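Local atomic coordinates of hypothetical protein (Bacteroides ovatus, PDB entry 4EPS), a protein that probably forms part of the tip of fimbriae, the cell-surface filaments that mediate adhesion and biofilm formation. Residues Leu308-Tyr317 and Asn377-Leu388. Sequence-based numbering, arbitrary orientation.
Sequences LYKDVAGTPY and NENNKNKPLRFL. With SO4 (sulfate ion), chain H.
Y309 and P316 of one loop face R386 and N377 of the other, with CA atoms 8.4 Å apart at Y309-R386 and 6.0 Å at P316-N377; the first loop turns twice between these points, type I over Y309-V312 and type II over V312-T315. Y317, Y309 and R386 bury the largest areas. A bend at chi2 (-58°) lays R386 CD over the centre of the Y309 ring, 3.8 Å from the centroid, a CH-pi contact; L308 CB fills the opposite face. The same tyrosine's OH accepts from F387 N at 2.8 Å and also hydrogen-bonds a glycerol, probably from the crystallisation liquor. Within the second loop R386 forms a side-on salt bridge to E378: NE-OE1 and NH2-OE2 are both 2.8 Å, on syn lone pairs and within 6° of the guanidinium plane. Y317 OH donates to E378 OE1 at 2.6 Å from the anti side, tilted out of the carboxylate plane, its ring 80° from that plane. OE1 thus takes two donors. P316 CG packs on E378 CG, and a water joins P316 O to N377 ND2. A glutamine in place of E378 would probably cost R386 its carboxylate partner and set an amide N-H against one of these donors. The in-plane bonds orient the guanidinium; V312 CG2 lies over one face, and a sulfate, probably from the liquor, occupies another edge. E378-R386 thus braces the second loop, while Y317-E378, F387-Y309 and the CH-pi contact tie it to the first.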
loop_
_atom_site.group_PDB
_atom_site.type_symbol
_atom_site.label_atom_id
_atom_site.label_comp_id
_atom_site.label_asym_id
_atom_site.label_seq_id
_atom_site.Cartn_x
_atom_site.Cartn_y
_atom_site.Cartn_z
ATOM N N LEU A 308 18.578 -0.978 16.848
ATOM C CA LEU A 308 18.771 -2.415 16.608
ATOM C C LEU A 308 19.154 -3.202 17.836
ATOM O O LEU A 308 18.680 -4.319 18.020
ATOM C CB LEU A 308 19.889 -2.646 15.553
ATOM C CG LEU A 308 19.543 -2.409 14.094
ATOM C CD1 LEU A 308 20.833 -2.438 13.235
ATOM C CD2 LEU A 308 18.562 -3.472 13.588
ATOM N N TYR A 309 20.064 -2.656 18.647
ATOM C CA TYR A 309 20.638 -3.393 19.766
ATOM C C TYR A 309 20.213 -2.871 21.137
ATOM O O TYR A 309 20.910 -3.118 22.134
ATOM C CB TYR A 309 22.177 -3.397 19.625
ATOM C CG TYR A 309 22.584 -3.810 18.225
ATOM C CD1 TYR A 309 22.197 -5.042 17.698
ATOM C CD2 TYR A 309 23.302 -2.942 17.401
ATOM C CE1 TYR A 309 22.495 -5.391 16.383
ATOM C CE2 TYR A 309 23.614 -3.286 16.083
ATOM C CZ TYR A 309 23.203 -4.504 15.578
ATOM O OH TYR A 309 23.532 -4.831 14.290
ATOM N N LYS A 310 19.034 -2.233 21.204
ATOM C CA LYS A 310 18.494 -1.677 22.461
ATOM C C LYS A 310 18.326 -2.747 23.571
ATOM O O LYS A 310 18.480 -2.410 24.740
ATOM C CB LYS A 310 17.157 -0.946 22.217
ATOM C CG LYS A 310 15.996 -1.828 21.759
ATOM C CD LYS A 310 14.738 -0.992 21.499
ATOM C CE LYS A 310 13.463 -1.813 21.527
ATOM N NZ LYS A 310 13.313 -2.672 20.321
ATOM N N ASP A 311 18.036 -4.012 23.208
ATOM C CA ASP A 311 17.808 -5.093 24.177
ATOM C C ASP A 311 19.062 -5.966 24.429
ATOM O O ASP A 311 18.968 -6.954 25.164
ATOM C CB ASP A 311 16.624 -5.968 23.720
ATOM C CG ASP A 311 15.291 -5.219 23.638
ATOM O OD1 ASP A 311 15.062 -4.306 24.470
ATOM O OD2 ASP A 311 14.471 -5.561 22.758
ATOM N N VAL A 312 20.239 -5.589 23.874
ATOM C CA VAL A 312 21.479 -6.346 24.120
ATOM C C VAL A 312 21.921 -6.110 25.585
ATOM O O VAL A 312 21.889 -4.968 26.053
ATOM C CB VAL A 312 22.577 -5.987 23.089
ATOM C CG1 VAL A 312 23.928 -6.583 23.481
ATOM C CG2 VAL A 312 22.171 -6.454 21.689
ATOM N N ALA A 313 22.320 -7.197 26.298
ATOM C CA ALA A 313 22.740 -7.160 27.708
ATOM C C ALA A 313 23.857 -6.141 27.954
ATOM O O ALA A 313 24.857 -6.120 27.234
ATOM C CB ALA A 313 23.186 -8.541 28.166
ATOM N N GLY A 314 23.633 -5.272 28.937
ATOM C CA GLY A 314 24.561 -4.218 29.320
ATOM C C GLY A 314 24.403 -2.943 28.523
ATOM O O GLY A 314 25.102 -1.965 28.798
ATOM N N THR A 315 23.468 -2.941 27.537
ATOM C CA THR A 315 23.141 -1.826 26.630
ATOM C C THR A 315 24.441 -1.162 26.100
ATOM O O THR A 315 24.712 -0.002 26.418
ATOM C CB THR A 315 22.189 -0.811 27.322
ATOM O OG1 THR A 315 21.279 -1.515 28.154
ATOM C CG2 THR A 315 21.398 0.023 26.330
ATOM N N PRO A 316 25.259 -1.863 25.282
ATOM C CA PRO A 316 26.505 -1.235 24.799
ATOM C C PRO A 316 26.280 -0.072 23.825
ATOM O O PRO A 316 27.151 0.797 23.708
ATOM C CB PRO A 316 27.247 -2.394 24.117
ATOM C CG PRO A 316 26.206 -3.383 23.788
ATOM C CD PRO A 316 25.135 -3.258 24.812
ATOM N N TYR A 317 25.101 -0.032 23.159
ATOM C CA TYR A 317 24.748 0.992 22.176
ATOM C C TYR A 317 23.570 1.814 22.685
ATOM O O TYR A 317 22.494 1.272 22.942
ATOM C CB TYR A 317 24.451 0.333 20.804
ATOM C CG TYR A 317 25.580 -0.596 20.410
ATOM C CD1 TYR A 317 26.841 -0.094 20.085
ATOM C CD2 TYR A 317 25.421 -1.979 20.468
ATOM C CE1 TYR A 317 27.918 -0.947 19.836
ATOM C CE2 TYR A 317 26.485 -2.840 20.197
ATOM C CZ TYR A 317 27.735 -2.317 19.889
ATOM O OH TYR A 317 28.808 -3.144 19.659
ATOM N N ASN A 377 33.148 -3.496 25.493
ATOM C CA ASN A 377 31.807 -3.927 25.904
ATOM C C ASN A 377 31.320 -5.207 25.238
ATOM O O ASN A 377 30.494 -5.897 25.829
ATOM C CB ASN A 377 30.794 -2.803 25.673
ATOM C CG ASN A 377 31.117 -1.583 26.504
ATOM O OD1 ASN A 377 31.584 -1.702 27.628
ATOM N ND2 ASN A 377 30.923 -0.393 25.964
ATOM N N GLU A 378 31.783 -5.514 24.016
ATOM C CA GLU A 378 31.331 -6.709 23.297
ATOM C C GLU A 378 32.514 -7.574 22.912
ATOM O O GLU A 378 33.531 -7.050 22.455
ATOM C CB GLU A 378 30.529 -6.321 22.047
ATOM C CG GLU A 378 29.236 -5.590 22.349
ATOM C CD GLU A 378 28.124 -6.037 21.429
ATOM O OE1 GLU A 378 28.115 -5.598 20.258
ATOM O OE2 GLU A 378 27.303 -6.876 21.855
ATOM N N ASN A 379 32.360 -8.897 23.028
ATOM C CA ASN A 379 33.421 -9.862 22.733
ATOM C C ASN A 379 33.655 -9.979 21.205
ATOM O O ASN A 379 32.928 -9.370 20.405
ATOM C CB ASN A 379 33.147 -11.249 23.406
ATOM C CG ASN A 379 31.949 -12.014 22.889
ATOM O OD1 ASN A 379 31.581 -11.953 21.710
ATOM N ND2 ASN A 379 31.341 -12.810 23.763
ATOM N N ASN A 380 34.670 -10.756 20.801
ATOM C CA ASN A 380 35.046 -10.849 19.391
ATOM C C ASN A 380 34.125 -11.781 18.553
ATOM O O ASN A 380 34.378 -11.969 17.361
ATOM C CB ASN A 380 36.511 -11.258 19.271
ATOM C CG ASN A 380 36.838 -12.621 19.812
ATOM O OD1 ASN A 380 36.020 -13.538 19.802
ATOM N ND2 ASN A 380 38.066 -12.800 20.221
ATOM N N LYS A 381 33.072 -12.350 19.164
ATOM C CA LYS A 381 32.076 -13.146 18.436
ATOM C C LYS A 381 30.873 -12.250 18.074
ATOM O O LYS A 381 30.319 -12.369 16.987
ATOM C CB LYS A 381 31.617 -14.363 19.270
ATOM C CG LYS A 381 32.734 -15.370 19.562
ATOM C CD LYS A 381 32.283 -16.508 20.482
ATOM C CE LYS A 381 32.759 -16.327 21.908
ATOM N NZ LYS A 381 32.809 -17.619 22.645
ATOM N N ASN A 382 30.500 -11.330 18.967
ATOM C CA ASN A 382 29.352 -10.422 18.783
ATOM C C ASN A 382 29.682 -9.108 18.067
ATOM O O ASN A 382 28.920 -8.681 17.195
ATOM C CB ASN A 382 28.735 -10.091 20.148
ATOM C CG ASN A 382 28.084 -11.294 20.775
ATOM O OD1 ASN A 382 27.325 -12.024 20.130
ATOM N ND2 ASN A 382 28.416 -11.553 22.023
ATOM N N LYS A 383 30.766 -8.444 18.456
ATOM C CA LYS A 383 31.130 -7.133 17.877
ATOM C C LYS A 383 31.216 -7.172 16.311
ATOM O O LYS A 383 30.616 -6.288 15.692
ATOM C CB LYS A 383 32.426 -6.581 18.503
ATOM C CG LYS A 383 32.802 -5.176 17.987
ATOM C CD LYS A 383 31.896 -4.058 18.504
ATOM C CE LYS A 383 32.249 -2.695 17.904
ATOM N NZ LYS A 383 33.586 -2.198 18.344
ATOM N N PRO A 384 31.841 -8.180 15.644
ATOM C CA PRO A 384 31.874 -8.168 14.158
ATOM C C PRO A 384 30.531 -8.420 13.481
ATOM O O PRO A 384 30.452 -8.292 12.259
ATOM C CB PRO A 384 32.838 -9.307 13.813
ATOM C CG PRO A 384 33.636 -9.541 15.075
ATOM C CD PRO A 384 32.650 -9.302 16.170
ATOM N N LEU A 385 29.476 -8.739 14.242
ATOM C CA LEU A 385 28.154 -8.958 13.629
ATOM C C LEU A 385 27.239 -7.719 13.700
ATOM O O LEU A 385 26.174 -7.714 13.087
ATOM C CB LEU A 385 27.460 -10.165 14.280
ATOM C CG LEU A 385 28.154 -11.552 14.058
ATOM C CD1 LEU A 385 27.367 -12.679 14.730
ATOM C CD2 LEU A 385 28.339 -11.862 12.578
ATOM N N ARG A 386 27.669 -6.653 14.383
ATOM C CA ARG A 386 26.850 -5.434 14.522
ATOM C C ARG A 386 26.939 -4.499 13.318
ATOM O O ARG A 386 28.006 -4.366 12.712
ATOM C CB ARG A 386 27.265 -4.631 15.780
ATOM C CG ARG A 386 27.367 -5.444 17.084
ATOM C CD ARG A 386 26.049 -6.126 17.424
ATOM N NE ARG A 386 26.096 -6.761 18.742
ATOM C CZ ARG A 386 25.213 -7.651 19.166
ATOM N NH1 ARG A 386 24.246 -8.074 18.360
ATOM N NH2 ARG A 386 25.316 -8.163 20.386
ATOM N N PHE A 387 25.830 -3.802 13.015
ATOM C CA PHE A 387 25.781 -2.810 11.924
ATOM C C PHE A 387 26.384 -1.521 12.425
ATOM O O PHE A 387 25.717 -0.801 13.175
ATOM C CB PHE A 387 24.327 -2.551 11.505
ATOM C CG PHE A 387 23.633 -3.575 10.652
ATOM C CD1 PHE A 387 24.141 -4.865 10.528
ATOM C CD2 PHE A 387 22.478 -3.245 9.952
ATOM C CE1 PHE A 387 23.505 -5.809 9.726
ATOM C CE2 PHE A 387 21.836 -4.195 9.154
ATOM C CZ PHE A 387 22.359 -5.463 9.036
ATOM N N LEU A 388 27.639 -1.229 12.053
ATOM C CA LEU A 388 28.353 -0.046 12.579
ATOM C C LEU A 388 29.178 0.685 11.544
ATOM O O LEU A 388 30.033 1.486 11.917
ATOM C CB LEU A 388 29.296 -0.502 13.738
ATOM C CG LEU A 388 28.571 -0.929 15.034
ATOM C CD1 LEU A 388 29.507 -1.685 15.954
ATOM C CD2 LEU A 388 27.956 0.290 15.745
HETATM S S SO4 H . 22.624 -10.529 20.923
HETATM O O1 SO4 H . 22.979 -11.920 20.627
HETATM O O2 SO4 H . 21.349 -10.463 21.661
HETATM O O3 SO4 H . 23.692 -9.935 21.732
HETATM O O4 SO4 H . 22.473 -9.806 19.653
HETATM O O HOH W 1 29.809 0.009 23.268
#